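PDB 3OGR: beta-galactosidase from Trichoderma reesei, which probably hydrolyses terminal non-reducing beta-D-galactose residues in beta-D-galactosides, as a secreted glycoprotein of glycoside hydrolase family 35. Local coordinates for residues S74-W79 / L112-P117; Y118-V123 / E789-G794; I321-G326 / T340-G345. One frame throughout, in Å; residues are numbered along the deposited sequence.

Contact 1: S74-W79 / L112-P117. With GAL (beta-D-galactopyranose), chain E.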
# COMPACT_ATOMS: atom_id res chain seq x y z
N SER A 74 4.14 8.87 -1.48
CA SER A 74 2.90 9.57 -1.07
C SER A 74 2.33 8.84 0.09
O SER A 74 2.30 7.60 0.06
CB SER A 74 1.97 9.62 -2.28
OG SER A 74 0.68 10.04 -1.90
N PHE A 75 1.86 9.54 1.12
CA PHE A 75 1.35 8.84 2.29
C PHE A 75 0.10 9.52 2.84
O PHE A 75 -0.00 10.76 2.85
CB PHE A 75 2.43 8.75 3.41
CG PHE A 75 2.78 10.07 4.08
CD1 PHE A 75 3.64 10.97 3.48
CD2 PHE A 75 2.23 10.39 5.33
CE1 PHE A 75 3.99 12.18 4.16
CE2 PHE A 75 2.52 11.62 5.97
CZ PHE A 75 3.42 12.50 5.37
N TYR A 76 -0.82 8.69 3.32
CA TYR A 76 -1.91 9.15 4.18
C TYR A 76 -1.53 9.18 5.63
O TYR A 76 -0.60 8.44 6.11
CB TYR A 76 -3.15 8.18 4.05
CG TYR A 76 -3.94 8.33 2.77
CD1 TYR A 76 -4.36 9.60 2.26
CD2 TYR A 76 -4.43 7.16 2.14
CE1 TYR A 76 -5.20 9.66 1.07
CE2 TYR A 76 -5.26 7.22 1.02
CZ TYR A 76 -5.62 8.47 0.48
OH TYR A 76 -6.40 8.51 -0.64
N VAL A 77 -2.28 10.00 6.38
CA VAL A 77 -2.30 9.90 7.85
C VAL A 77 -3.71 9.53 8.25
O VAL A 77 -4.67 10.07 7.68
CB VAL A 77 -1.86 11.22 8.49
CG1 VAL A 77 -1.80 11.08 10.06
CG2 VAL A 77 -0.48 11.55 7.96
N ASP A 78 -3.83 8.57 9.19
CA ASP A 78 -5.15 8.10 9.63
C ASP A 78 -5.54 8.78 10.96
O ASP A 78 -5.02 8.45 12.03
CB ASP A 78 -5.09 6.60 9.77
CG ASP A 78 -6.44 5.96 10.13
OD1 ASP A 78 -7.46 6.63 10.37
OD2 ASP A 78 -6.46 4.67 10.13
N TRP A 79 -6.41 9.80 10.84
CA TRP A 79 -6.87 10.57 12.01
C TRP A 79 -7.41 9.66 13.13
O TRP A 79 -7.11 9.88 14.30
CB TRP A 79 -7.95 11.53 11.45
CG TRP A 79 -8.67 12.37 12.49
CD1 TRP A 79 -8.31 12.63 13.81
CD2 TRP A 79 -9.87 13.13 12.22
NE1 TRP A 79 -9.24 13.50 14.39
CE2 TRP A 79 -10.22 13.81 13.44
CE3 TRP A 79 -10.65 13.29 11.10
CZ2 TRP A 79 -11.35 14.64 13.53
CZ3 TRP A 79 -11.81 14.11 11.17
CH2 TRP A 79 -12.12 14.78 12.38
N LEU A 112 4.98 13.36 -0.53
CA LEU A 112 3.68 14.05 -0.74
C LEU A 112 2.83 13.63 0.48
O LEU A 112 2.51 12.41 0.63
CB LEU A 112 3.07 13.53 -2.09
CG LEU A 112 1.51 13.68 -2.21
CD1 LEU A 112 1.02 15.14 -1.93
CD2 LEU A 112 1.12 13.30 -3.64
N ALA A 113 2.49 14.59 1.34
CA ALA A 113 1.72 14.33 2.55
C ALA A 113 0.22 14.50 2.31
O ALA A 113 -0.19 15.51 1.70
CB ALA A 113 2.18 15.34 3.63
N ARG A 114 -0.58 13.48 2.68
CA ARG A 114 -2.01 13.51 2.41
C ARG A 114 -2.74 13.20 3.72
O ARG A 114 -3.18 12.05 3.97
CB ARG A 114 -2.38 12.46 1.29
CG ARG A 114 -1.36 12.49 0.10
CD ARG A 114 -1.90 11.90 -1.17
NE ARG A 114 -2.23 10.50 -1.04
CZ ARG A 114 -3.25 9.95 -1.68
NH1 ARG A 114 -4.14 10.70 -2.43
NH2 ARG A 114 -3.42 8.61 -1.63
N PRO A 115 -2.86 14.18 4.61
CA PRO A 115 -3.37 13.86 5.95
C PRO A 115 -4.88 13.90 6.11
O PRO A 115 -5.39 13.74 7.22
CB PRO A 115 -2.73 14.93 6.84
CG PRO A 115 -2.66 16.15 5.88
CD PRO A 115 -2.30 15.54 4.51
N GLY A 116 -5.64 14.12 5.02
CA GLY A 116 -7.08 14.16 5.15
C GLY A 116 -7.60 15.56 5.37
O GLY A 116 -7.23 16.51 4.70
N PRO A 117 -8.49 15.72 6.37
CA PRO A 117 -8.86 14.74 7.41
C PRO A 117 -9.49 13.46 6.87
O PRO A 117 -9.31 12.41 7.50
CB PRO A 117 -9.93 15.53 8.21
CG PRO A 117 -9.64 16.95 8.04
CD PRO A 117 -8.91 17.10 6.70
C1 GAL E . -9.15 6.00 -4.39
C2 GAL E . -9.11 6.62 -2.95
C3 GAL E . -8.13 5.86 -2.08
C4 GAL E . -8.46 4.36 -2.09
C5 GAL E . -8.50 3.89 -3.54
C6 GAL E . -8.96 2.43 -3.72
O1 GAL E . -10.29 6.43 -5.13
O2 GAL E . -8.67 7.97 -3.06
O3 GAL E . -8.21 6.34 -0.75
O4 GAL E . -9.75 4.22 -1.51
O5 GAL E . -9.48 4.65 -4.28
O6 GAL E . -8.00 1.57 -3.11
O HOH W 1 -7.41 10.44 8.27
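R114 runs between S74 and Y76 on the sheet face that these residues share with L112. Its CB packs against F75 O and against CD1 of the Y76 ring, and CG stays close to the same carbonyl oxygen. CD and NE then pass S74 OG, NE at 3.1 Å but at an angle too poor for a hydrogen bond; S74 OG bonds instead to E46. The chain bends at chi3 (-63°), which brings the guanidinium back over the tyrosine: R114 CZ sits 3.4 Å from Y76 CE1 and R114 NH2 3.1 Å from Y76 CZ. Guanidinium and ring are stacked, with planes 19° apart. Salt bridges from NH2 to E46 and from NH1 to E278 fix the rotation of the charged end. Y76 OH accepts a hydrogen bond from GAL O3 (2.8 Å) and pairs with N179 as well. Beneath these side chains the backbones run parallel, R114 N donating to F75 O at 2.8 Å and F75 N to L112 O at 3.0 Å. On the other face the F75 ring meets A113 CB. Strands 72-76 and 110-116 are neighbours in the TIM barrel, flanked by 38-47 and 172-177, while helix 144-163 covers V77, W79 and P117.

Contact 2: Y118-V123 / E789-G794. With GAL (beta-D-galactopyranose), chain E.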
# COMPACT_ATOMS: atom_id res chain seq x y z
N TYR A 118 -10.27 13.55 5.79
CA TYR A 118 -10.85 12.34 5.23
C TYR A 118 -9.85 11.74 4.23
O TYR A 118 -9.34 12.44 3.34
CB TYR A 118 -12.16 12.67 4.47
CG TYR A 118 -12.82 11.39 4.01
CD1 TYR A 118 -13.40 10.54 4.99
CD2 TYR A 118 -12.79 11.00 2.70
CE1 TYR A 118 -13.95 9.34 4.63
CE2 TYR A 118 -13.33 9.76 2.31
CZ TYR A 118 -13.91 8.96 3.30
OH TYR A 118 -14.36 7.69 3.00
N ILE A 119 -9.59 10.42 4.37
CA ILE A 119 -8.60 9.76 3.45
C ILE A 119 -9.16 8.58 2.65
O ILE A 119 -8.57 8.20 1.65
CB ILE A 119 -7.28 9.29 4.24
CG1 ILE A 119 -7.64 8.29 5.34
CG2 ILE A 119 -6.54 10.50 4.74
CD1 ILE A 119 -6.40 7.51 5.81
N ASN A 120 -10.29 8.05 3.07
CA ASN A 120 -10.93 6.85 2.43
C ASN A 120 -10.00 5.67 2.71
O ASN A 120 -10.01 5.18 3.85
CB ASN A 120 -11.26 7.10 0.92
CG ASN A 120 -12.40 6.25 0.44
OD1 ASN A 120 -13.53 6.36 0.98
ND2 ASN A 120 -12.10 5.33 -0.55
N ALA A 121 -9.20 5.20 1.72
CA ALA A 121 -8.01 4.35 2.01
C ALA A 121 -8.30 2.96 2.47
O ALA A 121 -7.40 2.20 2.88
CB ALA A 121 -7.02 5.03 3.01
N GLU A 122 -9.56 2.55 2.37
CA GLU A 122 -10.01 1.24 2.93
C GLU A 122 -9.65 1.10 4.42
O GLU A 122 -9.44 0.01 4.92
CB GLU A 122 -9.45 0.04 2.12
CG GLU A 122 -10.14 0.01 0.70
CD GLU A 122 -9.65 1.07 -0.26
OE1 GLU A 122 -8.41 1.14 -0.52
OE2 GLU A 122 -10.52 1.82 -0.84
N VAL A 123 -9.66 2.24 5.11
CA VAL A 123 -9.49 2.19 6.59
C VAL A 123 -10.83 2.47 7.27
O VAL A 123 -11.75 3.06 6.66
CB VAL A 123 -8.40 3.22 7.11
CG1 VAL A 123 -7.05 2.97 6.49
CG2 VAL A 123 -8.86 4.68 7.04
N GLU A 789 -16.61 3.65 5.16
CA GLU A 789 -16.15 4.89 4.54
C GLU A 789 -17.28 5.90 4.28
O GLU A 789 -18.46 5.60 4.52
CB GLU A 789 -15.43 4.54 3.24
CG GLU A 789 -14.11 3.83 3.47
CD GLU A 789 -13.53 3.34 2.19
OE1 GLU A 789 -14.28 2.84 1.33
OE2 GLU A 789 -12.29 3.38 2.05
N ASN A 790 -16.88 7.10 3.83
CA ASN A 790 -17.83 8.19 3.57
C ASN A 790 -17.41 8.83 2.27
O ASN A 790 -17.09 10.04 2.23
CB ASN A 790 -17.73 9.20 4.72
CG ASN A 790 -19.00 9.97 4.88
OD1 ASN A 790 -19.79 9.68 5.75
ND2 ASN A 790 -19.13 11.07 4.15
N TRP A 791 -17.40 8.03 1.20
CA TRP A 791 -16.79 8.50 -0.01
C TRP A 791 -17.67 9.51 -0.75
O TRP A 791 -17.14 10.24 -1.62
CB TRP A 791 -16.37 7.32 -0.93
CG TRP A 791 -15.64 7.78 -2.13
CD1 TRP A 791 -14.31 7.78 -2.28
CD2 TRP A 791 -16.21 8.21 -3.42
NE1 TRP A 791 -13.95 8.25 -3.55
CE2 TRP A 791 -15.10 8.54 -4.27
CE3 TRP A 791 -17.55 8.43 -3.91
CZ2 TRP A 791 -15.26 9.05 -5.59
CZ3 TRP A 791 -17.72 8.95 -5.27
CH2 TRP A 791 -16.57 9.25 -6.07
N THR A 792 -18.98 9.53 -0.50
CA THR A 792 -19.84 10.55 -1.16
C THR A 792 -20.28 11.59 -0.17
O THR A 792 -21.08 11.32 0.74
CB THR A 792 -21.12 9.83 -1.70
OG1 THR A 792 -20.70 8.82 -2.61
CG2 THR A 792 -22.08 10.83 -2.45
N THR A 793 -19.73 12.79 -0.31
CA THR A 793 -20.06 13.88 0.59
C THR A 793 -21.58 14.08 0.60
O THR A 793 -22.24 14.16 -0.50
CB THR A 793 -19.41 15.13 0.06
OG1 THR A 793 -17.98 14.96 0.22
CG2 THR A 793 -19.90 16.38 0.75
N GLY A 794 -22.15 14.28 1.79
CA GLY A 794 -23.64 14.45 1.88
C GLY A 794 -24.34 13.20 2.26
O GLY A 794 -25.50 13.25 2.64
C1 GAL E . -9.15 6.00 -4.39
C2 GAL E . -9.11 6.62 -2.95
C3 GAL E . -8.13 5.86 -2.08
C4 GAL E . -8.46 4.36 -2.09
C5 GAL E . -8.50 3.89 -3.54
C6 GAL E . -8.96 2.43 -3.72
O1 GAL E . -10.29 6.43 -5.13
O2 GAL E . -8.67 7.97 -3.06
O3 GAL E . -8.21 6.34 -0.75
O4 GAL E . -9.75 4.22 -1.51
O5 GAL E . -9.48 4.65 -4.28
O6 GAL E . -8.00 1.57 -3.11
O HOH W 2 -13.06 1.76 -0.78
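The hydroxyl of Y118 is gripped by two groups: it accepts from N790 N in a nearly straight bond (2.7 Å, 165°) and donates to N120 OD1 at 2.6 Å, in the amide plane on a lone pair. Y118 CG is anti to the backbone N (chi1 -175°), which carries the ring across to the 789-794 loop, where it crosses the N790 side chain at about a right angle. The hydrogen bond to OD1 fixes which way round the N120 amide lies and leaves ND2 turned to the sugar, where N120 ND2 donates to GAL O4 at 2.8 Å. Flat against this amide lies the carboxylate of E789, the planes 22° apart. E789 OE2 accepts from E122 N at 2.9 Å, and its OE1 accepts a hydrogen bond from a water that also donates to E122 OE2. E122 OE2 and E789 OE2 are only 3.7 Å apart, and the bridging water would be expected to ease their repulsion. E122 grips galactose with both oxygens, OE2 accepting from GAL O4 at 2.6 Å and OE1 from GAL O6. W791 brings the edge of its indole to the N120 amide, while its NE1 bonds to E180. The arrangement is that of a TIM-barrel glycosidase pocket: the loop after strand 110-116 binds the galactose, and a loop far along the sequence supports it from behind through E789 and N790, with W791 bordering the sugar.

Contact 3: I321-G326 / T340-G345. With GAL (beta-D-galactopyranose), chain E.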
# COMPACT_ATOMS: atom_id res chain seq x y z
N ILE A 321 1.84 5.81 -7.74
CA ILE A 321 1.26 4.46 -7.88
C ILE A 321 0.67 4.03 -6.56
O ILE A 321 1.40 3.88 -5.55
CB ILE A 321 2.42 3.48 -8.29
CG1 ILE A 321 3.08 3.89 -9.64
CG2 ILE A 321 1.84 2.08 -8.38
CD1 ILE A 321 2.04 4.22 -10.78
N TYR A 322 -0.68 3.84 -6.53
CA TYR A 322 -1.38 3.48 -5.32
C TYR A 322 -1.86 2.02 -5.45
O TYR A 322 -2.63 1.78 -6.37
CB TYR A 322 -2.62 4.42 -5.17
CG TYR A 322 -3.40 4.19 -3.88
CD1 TYR A 322 -4.15 3.04 -3.66
CD2 TYR A 322 -3.38 5.17 -2.84
CE1 TYR A 322 -4.82 2.81 -2.47
CE2 TYR A 322 -4.05 4.96 -1.63
CZ TYR A 322 -4.75 3.78 -1.44
OH TYR A 322 -5.36 3.57 -0.22
N MET A 323 -1.47 1.09 -4.59
CA MET A 323 -0.36 1.20 -3.58
C MET A 323 0.93 0.73 -4.25
O MET A 323 0.91 -0.04 -5.25
CB MET A 323 -0.64 0.22 -2.43
CG MET A 323 -1.94 0.59 -1.67
SD MET A 323 -1.89 2.17 -0.89
CE MET A 323 -0.63 1.89 0.39
N THR A 324 2.04 1.15 -3.64
CA THR A 324 3.36 0.56 -3.98
C THR A 324 3.76 -0.45 -2.93
O THR A 324 4.23 -1.53 -3.26
CB THR A 324 4.38 1.69 -4.22
OG1 THR A 324 3.98 2.39 -5.42
CG2 THR A 324 5.80 1.16 -4.50
N PHE A 325 3.56 -0.13 -1.63
CA PHE A 325 3.64 -1.08 -0.54
C PHE A 325 2.38 -0.87 0.31
O PHE A 325 2.13 0.25 0.75
CB PHE A 325 4.88 -0.83 0.35
CG PHE A 325 4.82 -1.58 1.64
CD1 PHE A 325 4.91 -2.99 1.66
CD2 PHE A 325 4.57 -0.90 2.85
CE1 PHE A 325 4.83 -3.72 2.91
CE2 PHE A 325 4.52 -1.61 4.09
CZ PHE A 325 4.61 -3.03 4.09
N GLY A 326 1.58 -1.94 0.48
CA GLY A 326 0.28 -1.86 1.14
C GLY A 326 0.36 -2.07 2.66
O GLY A 326 -0.30 -1.37 3.40
N THR A 340 -7.90 -8.39 6.88
CA THR A 340 -6.68 -7.98 7.53
C THR A 340 -5.60 -7.54 6.54
O THR A 340 -4.97 -6.50 6.74
CB THR A 340 -6.12 -9.07 8.47
OG1 THR A 340 -7.17 -9.50 9.33
CG2 THR A 340 -5.03 -8.47 9.35
N SER A 341 -5.34 -8.33 5.51
CA SER A 341 -4.26 -8.00 4.60
C SER A 341 -4.57 -6.75 3.78
O SER A 341 -5.67 -6.51 3.33
CB SER A 341 -4.17 -9.14 3.58
OG SER A 341 -3.07 -8.94 2.67
N TYR A 342 -3.55 -5.90 3.60
CA TYR A 342 -3.69 -4.83 2.58
C TYR A 342 -2.49 -5.00 1.59
O TYR A 342 -1.91 -4.04 1.10
CB TYR A 342 -3.64 -3.43 3.23
CG TYR A 342 -4.22 -2.37 2.31
CD1 TYR A 342 -5.53 -2.43 1.88
CD2 TYR A 342 -3.45 -1.18 2.04
CE1 TYR A 342 -6.15 -1.36 1.12
CE2 TYR A 342 -4.04 -0.16 1.28
CZ TYR A 342 -5.36 -0.24 0.83
OH TYR A 342 -5.90 0.83 0.17
N ASP A 343 -2.21 -6.25 1.21
CA ASP A 343 -1.13 -6.48 0.25
C ASP A 343 -1.38 -5.72 -1.04
O ASP A 343 -0.49 -5.22 -1.66
CB ASP A 343 -1.04 -7.98 -0.04
CG ASP A 343 -0.02 -8.33 -1.13
OD1 ASP A 343 1.17 -8.57 -0.80
OD2 ASP A 343 -0.41 -8.34 -2.31
N TYR A 344 -2.67 -5.68 -1.42
CA TYR A 344 -3.16 -4.86 -2.55
C TYR A 344 -2.69 -5.41 -3.91
O TYR A 344 -2.99 -4.81 -4.95
CB TYR A 344 -2.63 -3.39 -2.41
CG TYR A 344 -3.57 -2.36 -3.01
CD1 TYR A 344 -4.69 -1.95 -2.34
CD2 TYR A 344 -3.33 -1.84 -4.26
CE1 TYR A 344 -5.55 -0.99 -2.88
CE2 TYR A 344 -4.18 -0.86 -4.84
CZ TYR A 344 -5.32 -0.49 -4.15
OH TYR A 344 -6.21 0.43 -4.73
N GLY A 345 -2.02 -6.61 -3.90
CA GLY A 345 -1.41 -7.05 -5.20
C GLY A 345 -0.31 -6.09 -5.66
O GLY A 345 0.05 -6.11 -6.83
C1 GAL E . -9.15 6.00 -4.39
C2 GAL E . -9.11 6.62 -2.95
C3 GAL E . -8.13 5.86 -2.08
C4 GAL E . -8.46 4.36 -2.09
C5 GAL E . -8.50 3.89 -3.54
C6 GAL E . -8.96 2.43 -3.72
O1 GAL E . -10.29 6.43 -5.13
O2 GAL E . -8.67 7.97 -3.06
O3 GAL E . -8.21 6.34 -0.75
O4 GAL E . -9.75 4.22 -1.51
O5 GAL E . -9.48 4.65 -4.28
O6 GAL E . -8.00 1.57 -3.11
O HOH W 3 1.86 -4.62 -0.21
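Three tyrosine rings, Y322, Y342 and Y344, surround the side chain of M323. The Y344 ring takes M323 CG over one face, a CH-pi contact 3.7 Å from the ring centroid and 15° off the normal, and has GAL O6 at its edge. The Y322 ring carries M323 SD over the centre of one face and directs its own edge at the face of Y344, an offset edge-to-face pair with planes at 75°. The Y342 ring has a face toward Y344 CD1, with Y322 OH and G326 O at its edge. Bends at chi2 and chi3 fold the methionine back on itself, bringing its sulfur to both Y322 and Y342; M323 SD lies 3.8 Å from Y342 CE2.

The polar ends continue the pattern. Y322 OH donates to Y342 OH at 2.8 Å, and Y342 OH is probably bonded in turn to E122. Y344 OH donates to GAL O6 at 2.7 Å. Replacing Y344 with an alanine would probably leave GAL O6 without this donor and open a gap beside M323 CG and the Y322 edge. Below the rings, G326 CA makes a CA-H...O contact with Y342 O (3.1 Å), where a side chain pointing at the 340-345 loop would clash, and a water links G326 N to D343 O. An ST turn at S341 and an Asx turn at D343 shape that loop, with D343 also salt-bridged to R356.

The contact thus unites an apolar interior with hydrogen-bonded hydroxyls: thioether and ring faces fill the space behind the pocket, while Y322 holds Y342, a second-shell residue likely to help orient E122, and Y344 holds the sugar's primary hydroxyl directly.

All three contacts converge on one galactose, with centres 13 to 17 Å apart. Contact 1 comes from the barrel strands, contact 2 from the loop after strand 110-116 and the 789-794 loop packed on it, and contact 3, nested within the long loop that contact 2 closes, from beyond strand 318-321. They touch one another around the sugar: Y76 CE2 of contact 1 packs on A121 CB of contact 2 at 3.5 Å and on Y322 CE2 of contact 3 at 3.7 Å. Between contacts 2 and 3 the link is polar, Y342 OH lying 2.6 Å from E122 OE1, a probable hydrogen bond. E180, E278 and N179 complete the galactose site.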